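Local coordinates for protein arginase, mitochondrial (Medicago truncatula, PDB 6VSS) that hydrolyses L-arginine to urea and L-ornithine and also converts agmatine to putrescine, using two manganese ions per subunit in a homohexamer, at residues V60-S64 with L335-K341; G68-G72 with D118-E122; R89-W93 with I113-D118; F291-L295 with V327-L331. One frame throughout, in Å; residues are numbered along the deposited sequence.

Strand 63-69 follows the long N-terminal helix, and residues 60-64, which lead into this strand, receive the C-terminal tail in contact 1, which closes a loop of 270 residues and encloses the other three contacts. Farther along the same strand, contact 2 joins its end to residues 118-122, 45 residues on. Nested inside that loop, contact 3 packs helix 84-92 against the edge strand 113-118 and shares Asp-118 with contact 2. Contact 4 comes later, in series with contacts 2 and 3, and pairs helices 291-300 and 323-339; it touches contact 3 where Ala-329 meets Ala-91 and Ile-92. Helix 323-339 then runs on into contact 1, so the C-terminal tail ends beside strand 63-69.

Contact 1 (V60-S64 with L335-K341); sequences VAATS and LAAKMSK
Lys-341 O, in the C-terminal carboxylate, accepts two backbone N-H groups of residues 60-64: Ala-61 N lies 3.0 Å from Lys-341 O, and Ala-62 N lies 2.9 Å from it. Both donors stand above the same face of the carboxylate plane, and the second bond is the straighter, 167° at the hydrogen. In return Lys-341 N donates to Ala-62 O at 3.0 Å. On its N-terminal side the tail comes out of helix 323-339, and there side chains take over. Ser-340, the first residue to leave helical geometry, turns its OG beside its own backbone N (chi1 -69°), where OG accepts from Ser-64 N at 2.9 Å. Its hydroxyl is also hydrogen-bonded to Val-112 O, so it links strand 63-69 to the segment leading into strand 113-118. Replacing Ser-340 by an alanine would probably leave Ser-64 N without this acceptor and Val-112 O without its hydroxyl partner. Ser-64 fits closely against the helix: its CB is 3.5 Å from Ala-336 CB, tighter than usual carbon contact, while Met-339, bent at chi3, brings CE to 3.3 Å from Ser-64 OG. Farther out, the Lys-341 ammonium forms a salt bridge with Asp-304. Ala-61 and Ala-62 facing the single residue Lys-341 make a classic beta bulge, which joins the C terminus to the lead-in of strand 63-69, next to outermost strand 113-118 in the parallel sheet of the arginase fold.

Contact 2 (G68-G72 with D118-E122); sequences GVPLG and DVPIE
Gly-68 O receives the backbone N-H of Val-119 at 2.8 Å from Val-119 N, with 157° at the hydrogen. The same oxygen meets Asp-118 CA in a CA-H...O contact of 3.3 Å, at a parallel bridge between Gly-68 and Asp-118. Asp-118 OD1 sits 3.2 Å from Gly-68 CA, on the face where a CB would project; a CB at this position would lie in the space the carboxylate occupies. That carboxylate makes its salt bridge with Arg-89. Past the bridge the chains diverge, and Ile-121 fills the interval. Its CG1 lies beside its own backbone N (chi1 -63°), which lays it against Pro-70 CD; the further turn at chi2 brings CD1 to 4.0 Å from Val-69 CG1. On the other branch CG2 touches Leu-71 CB. Pro-70 CD also comes to 3.2 Å from Val-119 O. A water donates to Pro-70 O and accepts weakly from Glu-122 N, bridging the chains where they no longer pair directly. Pro-70 and Pro-120 each centre an inverse gamma turn, so both chains bend soon after the bridge. The chemistry thus passes from backbone pairing to apolar packing around one isoleucine, with the aspartate packed directly on a glycine CA, consistent with its reach to Arg-89.

Contact 3 (R89-W93 with I113-D118); sequences REAIW and ITNVGD
Arg-89 and Asp-118 supply the ionic part of this contact, a salt bridge in which Arg-89 grips the carboxylate end-on with NH1 and NH2. Arg-89 NH1 lies 2.5 Å from Asp-118 OD1, an unusually short and bent approach on the syn side, and Arg-89 NH2 lies 3.0 Å from Asp-118 OD2. The second bond is the straighter, 168° at the hydrogen, although NH2 comes from above the carboxylate plane. Guanidinium and carboxylate are turned 54° apart, so the pair is twisted rather than coplanar. The bend of the arginine chain at chi3 (-69°) swings its end toward Asp-118. Arg-89 NE is engaged as well, in a salt bridge with Glu-122 of the second subunit, which ties this ion pair to the subunit interface. Asn-115 packs on the arginine chain, its OD1 3.3 Å from Arg-89 CD; the two side chains cross at about a right angle, with the guanidinium and amide planes close to parallel. The apolar part lies at the other end, where Trp-93 CZ2 touches Ile-113 CG2 at 4.1 Å and Ile-92 CD1 meets Ile-113 CD1. Ile-92 CG2 also stands over the centre of the Trp-93 ring, 3.6 Å above its plane. Helix 84-92 thereby covers one side of edge strand 113-118 while helix 25-57 packs on Thr-114 and Val-116; Ile-92 reaches on to Leu-66 of strand 63-69 and to helix 323-339.

Contact 4 (F291-L295 with V327-L331); sequences FRDIL and VAAKL
Phe-291 reaches from its helix into the groove formed by Val-327, Lys-330 and Leu-331. Its ring carbon CG stands opposite the backbone N (chi1 -167°), which extends the ring toward the neighbouring helix. One corner, CE1, touches Leu-331 CD2 at 3.6 Å and Val-327 CG1 at 3.8 Å; Val-327 O lies at the ring edge, in its plane. Another corner, CZ, rests 3.4 Å from Lys-330 CG. The lysine is stretched out beyond CG, with chi2 to chi4 all near 180°, and its methylenes run past CZ and CE2 before the ammonium leaves the apolar patch. Ile-294 CG2 adds a 4.0 Å contact with Leu-331 CD2, the two side chains crossing at about a right angle, while Leu-295 CD1 sits 4.2 Å from Lys-330 CE. Exchanging Phe-291 for an alanine would probably open a gap between the helices and leave the Lys-330 methylenes and Leu-331 CD2 without the ring they pack against. The helix segments run nearly parallel, 13° apart, yet their axes stay 11.7 Å from each other, a separation bridged mainly by side chains. Lys-330 NZ and Arg-292 NH1 both form salt bridges with Glu-102, and NZ also donates to Pro-286 O of the third subunit. The two helices are thus joined by apolar packing, and a shared carboxylate probably offsets the like charges beside it at the subunit boundary.

Contact 1 (V60-S64 with L335-K341)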
loop_
_atom_site.group_PDB
_atom_site.type_symbol
_atom_site.label_atom_id
_atom_site.label_comp_id
_atom_site.label_asym_id
_atom_site.label_seq_id
_atom_site.Cartn_x
_atom_site.Cartn_y
_atom_site.Cartn_z
ATOM N N VAL B 60 34.265 -30.312 -0.798
ATOM C CA VAL B 60 33.834 -28.992 -1.328
ATOM C C VAL B 60 34.933 -28.455 -2.234
ATOM O O VAL B 60 36.096 -28.383 -1.810
ATOM C CB VAL B 60 33.550 -28.002 -0.191
ATOM C CG1 VAL B 60 34.750 -27.840 0.733
ATOM C CG2 VAL B 60 33.092 -26.653 -0.740
ATOM N N ALA B 61 34.539 -28.125 -3.448
ATOM C CA ALA B 61 35.385 -27.538 -4.492
ATOM C C ALA B 61 35.116 -26.044 -4.540
ATOM O O ALA B 61 36.049 -25.315 -4.841
ATOM C CB ALA B 61 35.079 -28.176 -5.818
ATOM N N ALA B 62 33.881 -25.601 -4.285
ATOM C CA ALA B 62 33.575 -24.152 -4.312
ATOM C C ALA B 62 32.382 -23.843 -3.414
ATOM O O ALA B 62 31.432 -24.693 -3.326
ATOM C CB ALA B 62 33.342 -23.658 -5.729
ATOM N N THR B 63 32.447 -22.672 -2.771
ATOM C CA THR B 63 31.374 -22.140 -1.908
ATOM C C THR B 63 31.036 -20.694 -2.288
ATOM O O THR B 63 31.895 -19.775 -2.186
ATOM C CB THR B 63 31.726 -22.384 -0.437
ATOM O OG1 THR B 63 31.696 -23.800 -0.217
ATOM C CG2 THR B 63 30.774 -21.667 0.503
ATOM N N SER B 64 29.785 -20.501 -2.686
ATOM C CA SER B 64 29.203 -19.171 -2.976
ATOM C C SER B 64 29.204 -18.387 -1.646
ATOM O O SER B 64 28.613 -18.856 -0.644
ATOM C CB SER B 64 27.804 -19.286 -3.614
ATOM O OG SER B 64 27.832 -19.926 -4.875
ATOM N N LEU B 335 21.657 -19.004 -8.069
ATOM C CA LEU B 335 23.039 -18.699 -8.522
ATOM C C LEU B 335 24.036 -19.458 -7.653
ATOM O O LEU B 335 24.958 -20.065 -8.237
ATOM C CB LEU B 335 23.295 -17.185 -8.520
ATOM C CG LEU B 335 24.736 -16.734 -8.859
ATOM C CD1 LEU B 335 25.261 -17.421 -10.092
ATOM C CD2 LEU B 335 24.784 -15.223 -9.086
ATOM N N ALA B 336 23.906 -19.405 -6.309
ATOM C CA ALA B 336 24.770 -20.164 -5.373
ATOM C C ALA B 336 24.743 -21.678 -5.705
ATOM O O ALA B 336 25.808 -22.282 -5.740
ATOM C CB ALA B 336 24.413 -19.907 -3.931
ATOM N N ALA B 337 23.558 -22.266 -5.918
ATOM C CA ALA B 337 23.352 -23.687 -6.269
ATOM C C ALA B 337 24.192 -24.046 -7.502
ATOM O O ALA B 337 24.724 -25.177 -7.555
ATOM C CB ALA B 337 21.876 -23.980 -6.473
ATOM N N LYS B 338 24.273 -23.171 -8.498
ATOM C CA LYS B 338 25.111 -23.401 -9.689
ATOM C C LYS B 338 26.596 -23.147 -9.400
ATOM O O LYS B 338 27.449 -23.834 -9.990
ATOM C CB LYS B 338 24.643 -22.493 -10.831
ATOM C CG LYS B 338 23.346 -22.955 -11.482
ATOM C CD LYS B 338 23.514 -24.220 -12.315
ATOM C CE LYS B 338 24.255 -23.965 -13.611
ATOM N NZ LYS B 338 23.811 -24.933 -14.645
ATOM N N MET B 339 26.944 -22.111 -8.654
ATOM C CA MET B 339 28.372 -21.748 -8.546
ATOM C C MET B 339 29.056 -22.669 -7.503
ATOM O O MET B 339 30.239 -23.005 -7.642
ATOM C CB MET B 339 28.514 -20.271 -8.168
ATOM C CG MET B 339 29.934 -19.903 -7.842
ATOM S SD MET B 339 30.220 -18.143 -7.965
ATOM C CE MET B 339 29.518 -17.551 -6.446
ATOM N N SER B 340 28.331 -23.078 -6.469
ATOM C CA SER B 340 28.823 -24.029 -5.455
ATOM C C SER B 340 28.978 -25.424 -6.052
ATOM O O SER B 340 28.198 -25.826 -6.902
ATOM C CB SER B 340 27.968 -24.018 -4.240
ATOM O OG SER B 340 28.138 -22.770 -3.578
ATOM N N LYS B 341 29.930 -26.158 -5.512
ATOM C CA LYS B 341 30.495 -27.378 -6.148
ATOM C C LYS B 341 31.300 -28.129 -5.093
ATOM O O LYS B 341 31.719 -27.516 -4.093
ATOM C CB LYS B 341 31.445 -26.979 -7.281
ATOM C CG LYS B 341 30.896 -27.048 -8.669
ATOM C CD LYS B 341 31.657 -26.180 -9.610
ATOM C CE LYS B 341 33.164 -26.231 -9.487
ATOM N NZ LYS B 341 33.746 -25.260 -10.441
ATOM O OXT LYS B 341 31.460 -29.315 -5.362
#

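Contact 2 (G68-G72 with D118-E122)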
loop_
_atom_site.group_PDB
_atom_site.type_symbol
_atom_site.label_atom_id
_atom_site.label_comp_id
_atom_site.label_asym_id
_atom_site.label_seq_id
_atom_site.Cartn_x
_atom_site.Cartn_y
_atom_site.Cartn_z
ATOM N N GLY B 68 28.309 -8.128 0.346
ATOM C CA GLY B 68 27.508 -6.915 0.182
ATOM C C GLY B 68 28.363 -5.723 -0.218
ATOM O O GLY B 68 29.481 -5.513 0.363
ATOM N N VAL B 69 27.859 -4.983 -1.216
ATOM C CA VAL B 69 28.397 -3.652 -1.608
ATOM C C VAL B 69 27.199 -2.711 -1.661
ATOM O O VAL B 69 26.576 -2.553 -2.716
ATOM C CB VAL B 69 29.176 -3.754 -2.925
ATOM C CG1 VAL B 69 29.857 -2.441 -3.246
ATOM C CG2 VAL B 69 30.167 -4.914 -2.903
ATOM N N PRO B 70 26.816 -2.181 -0.463
ATOM C CA PRO B 70 25.669 -1.287 -0.295
ATOM C C PRO B 70 25.967 0.145 -0.781
ATOM O O PRO B 70 26.168 1.000 -0.001
ATOM C CB PRO B 70 25.444 -1.334 1.213
ATOM C CG PRO B 70 26.855 -1.543 1.766
ATOM C CD PRO B 70 27.484 -2.518 0.809
ATOM N N LEU B 71 26.010 0.305 -2.101
ATOM C CA LEU B 71 26.358 1.530 -2.843
ATOM C C LEU B 71 25.226 1.846 -3.815
ATOM O O LEU B 71 24.868 0.980 -4.652
ATOM C CB LEU B 71 27.662 1.217 -3.555
ATOM C CG LEU B 71 28.273 2.349 -4.347
ATOM C CD1 LEU B 71 29.749 2.068 -4.552
ATOM C CD2 LEU B 71 27.542 2.545 -5.678
ATOM N N GLY B 72 24.640 3.037 -3.662
ATOM C CA GLY B 72 23.510 3.548 -4.459
ATOM C C GLY B 72 23.877 4.821 -5.147
ATOM O O GLY B 72 23.074 5.263 -6.000
ATOM N N ASP B 118 29.426 -7.068 4.450
ATOM C CA ASP B 118 29.164 -5.872 3.657
ATOM C C ASP B 118 30.432 -5.030 3.726
ATOM O O ASP B 118 30.963 -4.844 4.822
ATOM C CB ASP B 118 27.926 -5.134 4.168
ATOM C CG ASP B 118 26.617 -5.820 3.861
ATOM O OD1 ASP B 118 26.634 -6.910 3.307
ATOM O OD2 ASP B 118 25.588 -5.242 4.170
ATOM N N VAL B 119 30.912 -4.572 2.582
ATOM C CA VAL B 119 31.861 -3.430 2.523
ATOM C C VAL B 119 31.115 -2.192 3.019
ATOM O O VAL B 119 30.134 -1.807 2.386
ATOM C CB VAL B 119 32.385 -3.164 1.109
ATOM C CG1 VAL B 119 33.299 -1.931 1.095
ATOM C CG2 VAL B 119 33.065 -4.400 0.528
ATOM N N PRO B 120 31.612 -1.524 4.090
ATOM C CA PRO B 120 30.979 -0.332 4.675
ATOM C C PRO B 120 31.180 0.951 3.859
ATOM O O PRO B 120 31.980 1.878 4.216
ATOM C CB PRO B 120 31.669 -0.229 6.042
ATOM C CG PRO B 120 33.047 -0.794 5.805
ATOM C CD PRO B 120 32.844 -1.908 4.794
ATOM N N ILE B 121 30.426 1.003 2.759
ATOM C CA ILE B 121 30.540 2.040 1.704
ATOM C C ILE B 121 30.307 3.429 2.328
ATOM O O ILE B 121 31.138 4.346 2.106
ATOM C CB ILE B 121 29.537 1.728 0.573
ATOM C CG1 ILE B 121 29.857 0.396 -0.111
ATOM C CG2 ILE B 121 29.500 2.881 -0.423
ATOM C CD1 ILE B 121 31.239 0.363 -0.770
ATOM N N GLU B 122 29.195 3.579 3.050
ATOM C CA GLU B 122 28.761 4.868 3.648
ATOM C C GLU B 122 29.898 5.423 4.521
ATOM O O GLU B 122 30.288 6.583 4.340
ATOM C CB GLU B 122 27.441 4.671 4.418
ATOM C CG GLU B 122 27.016 5.861 5.295
ATOM C CD GLU B 122 25.633 5.828 5.988
ATOM O OE1 GLU B 122 25.112 4.742 6.358
ATOM O OE2 GLU B 122 25.073 6.913 6.218
HETATM O O HOH W 1 26.308 1.807 2.792
#

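Contact 3 (R89-W93 with I113-D118)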
loop_
_atom_site.group_PDB
_atom_site.type_symbol
_atom_site.label_atom_id
_atom_site.label_comp_id
_atom_site.label_asym_id
_atom_site.label_seq_id
_atom_site.Cartn_x
_atom_site.Cartn_y
_atom_site.Cartn_z
ATOM N N ARG B 89 19.810 -10.959 2.471
ATOM C CA ARG B 89 20.185 -12.064 3.403
ATOM C C ARG B 89 18.988 -12.471 4.267
ATOM O O ARG B 89 18.813 -13.641 4.561
ATOM C CB ARG B 89 21.382 -11.707 4.265
ATOM C CG ARG B 89 22.616 -11.485 3.415
ATOM C CD ARG B 89 23.839 -11.249 4.217
ATOM N NE ARG B 89 23.693 -9.963 4.845
ATOM C CZ ARG B 89 24.215 -8.825 4.368
ATOM N NH1 ARG B 89 24.975 -8.838 3.296
ATOM N NH2 ARG B 89 24.062 -7.709 5.022
ATOM N N GLU B 90 18.273 -11.529 4.813
ATOM C CA GLU B 90 17.137 -11.909 5.669
ATOM C C GLU B 90 16.167 -12.766 4.837
ATOM O O GLU B 90 15.599 -13.694 5.371
ATOM C CB GLU B 90 16.437 -10.672 6.224
ATOM C CG GLU B 90 15.067 -11.041 6.707
ATOM C CD GLU B 90 14.316 -9.910 7.346
ATOM O OE1 GLU B 90 13.764 -9.081 6.602
ATOM O OE2 GLU B 90 14.332 -9.851 8.575
ATOM N N ALA B 91 15.852 -12.376 3.597
ATOM C CA ALA B 91 14.894 -13.139 2.780
ATOM C C ALA B 91 15.468 -14.517 2.409
ATOM O O ALA B 91 14.698 -15.442 2.315
ATOM C CB ALA B 91 14.468 -12.323 1.589
ATOM N N ILE B 92 16.781 -14.663 2.216
ATOM C CA ILE B 92 17.369 -15.990 1.921
ATOM C C ILE B 92 17.017 -16.919 3.069
ATOM O O ILE B 92 16.739 -18.093 2.813
ATOM C CB ILE B 92 18.890 -15.930 1.737
ATOM C CG1 ILE B 92 19.257 -15.290 0.406
ATOM C CG2 ILE B 92 19.509 -17.307 1.850
ATOM C CD1 ILE B 92 20.736 -14.869 0.372
ATOM N N TRP B 93 17.181 -16.393 4.277
ATOM C CA TRP B 93 17.111 -17.129 5.551
ATOM C C TRP B 93 15.712 -16.875 6.161
ATOM O O TRP B 93 15.611 -17.005 7.350
ATOM C CB TRP B 93 18.377 -16.741 6.347
ATOM C CG TRP B 93 19.621 -17.449 5.841
ATOM C CD1 TRP B 93 19.741 -18.811 5.795
ATOM C CD2 TRP B 93 20.857 -16.949 5.244
ATOM N NE1 TRP B 93 20.921 -19.199 5.209
ATOM C CE2 TRP B 93 21.647 -18.081 4.889
ATOM C CE3 TRP B 93 21.388 -15.679 4.924
ATOM C CZ2 TRP B 93 22.922 -17.982 4.300
ATOM C CZ3 TRP B 93 22.640 -15.574 4.326
ATOM C CH2 TRP B 93 23.387 -16.715 3.996
ATOM N N ILE B 113 26.343 -22.223 0.653
ATOM C CA ILE B 113 26.247 -20.733 0.689
ATOM C C ILE B 113 26.657 -20.223 2.064
ATOM O O ILE B 113 26.316 -20.838 3.076
ATOM C CB ILE B 113 24.845 -20.260 0.268
ATOM C CG1 ILE B 113 24.855 -18.755 -0.001
ATOM C CG2 ILE B 113 23.805 -20.672 1.332
ATOM C CD1 ILE B 113 23.510 -18.223 -0.362
ATOM N N THR B 114 27.401 -19.124 2.078
ATOM C CA THR B 114 27.847 -18.528 3.339
ATOM C C THR B 114 27.855 -17.005 3.176
ATOM O O THR B 114 28.173 -16.518 2.079
ATOM C CB THR B 114 29.186 -19.179 3.716
ATOM O OG1 THR B 114 29.455 -18.860 5.068
ATOM C CG2 THR B 114 30.358 -18.661 2.932
ATOM N N ASN B 115 27.665 -16.285 4.274
ATOM C CA ASN B 115 27.781 -14.808 4.300
ATOM C C ASN B 115 29.197 -14.418 4.711
ATOM O O ASN B 115 29.637 -14.894 5.727
ATOM C CB ASN B 115 26.779 -14.189 5.260
ATOM C CG ASN B 115 26.804 -12.675 5.176
ATOM O OD1 ASN B 115 27.080 -12.083 4.122
ATOM N ND2 ASN B 115 26.550 -12.027 6.289
ATOM N N VAL B 116 29.855 -13.536 3.988
ATOM C CA VAL B 116 31.138 -12.927 4.430
ATOM C C VAL B 116 30.784 -11.593 5.089
ATOM O O VAL B 116 30.939 -11.484 6.305
ATOM C CB VAL B 116 32.127 -12.755 3.267
ATOM C CG1 VAL B 116 33.274 -11.815 3.629
ATOM C CG2 VAL B 116 32.673 -14.089 2.788
ATOM N N GLY B 117 30.169 -10.669 4.344
ATOM C CA GLY B 117 29.611 -9.438 4.930
ATOM C C GLY B 117 29.584 -8.290 3.945
ATOM O O GLY B 117 29.644 -8.552 2.767
ATOM N N ASP B 118 29.426 -7.068 4.450
ATOM C CA ASP B 118 29.164 -5.872 3.657
ATOM C C ASP B 118 30.432 -5.030 3.726
ATOM O O ASP B 118 30.963 -4.844 4.822
ATOM C CB ASP B 118 27.926 -5.134 4.168
ATOM C CG ASP B 118 26.617 -5.820 3.861
ATOM O OD1 ASP B 118 26.634 -6.910 3.307
ATOM O OD2 ASP B 118 25.588 -5.242 4.170
HETATM O O HOH W 2 26.811 -10.110 2.395
#

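Contact 4 (F291-L295 with V327-L331)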
loop_
_atom_site.group_PDB
_atom_site.type_symbol
_atom_site.label_atom_id
_atom_site.label_comp_id
_atom_site.label_asym_id
_atom_site.label_seq_id
_atom_site.Cartn_x
_atom_site.Cartn_y
_atom_site.Cartn_z
ATOM N N PHE B 291 10.198 -14.925 -13.998
ATOM C CA PHE B 291 11.165 -15.476 -13.032
ATOM C C PHE B 291 11.810 -16.766 -13.594
ATOM O O PHE B 291 13.058 -16.914 -13.588
ATOM C CB PHE B 291 10.520 -15.678 -11.658
ATOM C CG PHE B 291 11.570 -15.942 -10.614
ATOM C CD1 PHE B 291 12.192 -14.900 -9.947
ATOM C CD2 PHE B 291 12.013 -17.230 -10.351
ATOM C CE1 PHE B 291 13.191 -15.127 -8.999
ATOM C CE2 PHE B 291 13.013 -17.458 -9.404
ATOM C CZ PHE B 291 13.604 -16.408 -8.739
ATOM N N ARG B 292 10.967 -17.639 -14.117
ATOM C CA ARG B 292 11.292 -18.967 -14.685
ATOM C C ARG B 292 12.154 -18.797 -15.947
ATOM O O ARG B 292 12.806 -19.736 -16.340
ATOM C CB ARG B 292 9.905 -19.616 -14.810
ATOM C CG ARG B 292 9.845 -21.002 -15.420
ATOM C CD ARG B 292 10.240 -22.164 -14.533
ATOM N NE ARG B 292 9.854 -21.950 -13.149
ATOM C CZ ARG B 292 10.483 -22.485 -12.080
ATOM N NH1 ARG B 292 11.554 -23.247 -12.236
ATOM N NH2 ARG B 292 10.055 -22.208 -10.850
ATOM N N ASP B 293 12.161 -17.661 -16.629
ATOM C CA ASP B 293 13.066 -17.526 -17.809
ATOM C C ASP B 293 14.518 -17.471 -17.319
ATOM O O ASP B 293 15.382 -18.164 -17.853
ATOM C CB ASP B 293 12.800 -16.241 -18.604
ATOM C CG ASP B 293 11.528 -16.212 -19.416
ATOM O OD1 ASP B 293 11.315 -17.135 -20.181
ATOM O OD2 ASP B 293 10.802 -15.230 -19.307
ATOM N N ILE B 294 14.792 -16.689 -16.289
ATOM C CA ILE B 294 16.173 -16.638 -15.719
ATOM C C ILE B 294 16.572 -18.058 -15.238
ATOM O O ILE B 294 17.762 -18.462 -15.415
ATOM C CB ILE B 294 16.260 -15.595 -14.592
ATOM C CG1 ILE B 294 15.833 -14.211 -15.107
ATOM C CG2 ILE B 294 17.662 -15.560 -14.001
ATOM C CD1 ILE B 294 16.146 -13.083 -14.194
ATOM N N LEU B 295 15.644 -18.804 -14.618
ATOM C CA LEU B 295 16.001 -20.116 -14.010
ATOM C C LEU B 295 16.302 -21.113 -15.141
ATOM O O LEU B 295 17.219 -21.919 -15.013
ATOM C CB LEU B 295 14.862 -20.631 -13.114
ATOM C CG LEU B 295 14.613 -19.839 -11.841
ATOM C CD1 LEU B 295 13.567 -20.473 -10.956
ATOM C CD2 LEU B 295 15.880 -19.662 -11.052
ATOM N N VAL B 327 12.266 -12.353 -4.298
ATOM C CA VAL B 327 12.723 -12.595 -5.672
ATOM C C VAL B 327 14.283 -12.526 -5.717
ATOM O O VAL B 327 14.972 -13.407 -6.291
ATOM C CB VAL B 327 12.003 -11.596 -6.605
ATOM C CG1 VAL B 327 12.699 -11.467 -7.926
ATOM C CG2 VAL B 327 10.506 -11.914 -6.787
ATOM N N ALA B 328 14.863 -11.475 -5.235
ATOM C CA ALA B 328 16.339 -11.324 -5.222
ATOM C C ALA B 328 16.985 -12.514 -4.455
ATOM O O ALA B 328 17.983 -13.048 -4.914
ATOM C CB ALA B 328 16.626 -9.979 -4.606
ATOM N N ALA B 329 16.410 -12.915 -3.318
ATOM C CA ALA B 329 16.929 -13.991 -2.441
ATOM C C ALA B 329 16.910 -15.325 -3.202
ATOM O O ALA B 329 17.948 -15.999 -3.242
ATOM C CB ALA B 329 16.129 -14.051 -1.181
ATOM N N LYS B 330 15.834 -15.596 -3.953
ATOM C CA LYS B 330 15.738 -16.799 -4.801
ATOM C C LYS B 330 16.729 -16.750 -5.972
ATOM O O LYS B 330 17.294 -17.780 -6.283
ATOM C CB LYS B 330 14.320 -17.008 -5.303
ATOM C CG LYS B 330 14.191 -18.350 -6.010
ATOM C CD LYS B 330 12.790 -18.939 -6.069
ATOM C CE LYS B 330 12.801 -20.286 -6.787
ATOM N NZ LYS B 330 11.517 -21.002 -6.628
ATOM N N LEU B 331 16.914 -15.609 -6.630
ATOM C CA LEU B 331 18.017 -15.454 -7.630
ATOM C C LEU B 331 19.359 -15.775 -6.970
ATOM O O LEU B 331 20.141 -16.496 -7.590
ATOM C CB LEU B 331 18.011 -14.073 -8.299
ATOM C CG LEU B 331 16.709 -13.732 -9.037
ATOM C CD1 LEU B 331 16.692 -12.268 -9.414
ATOM C CD2 LEU B 331 16.538 -14.608 -10.268
#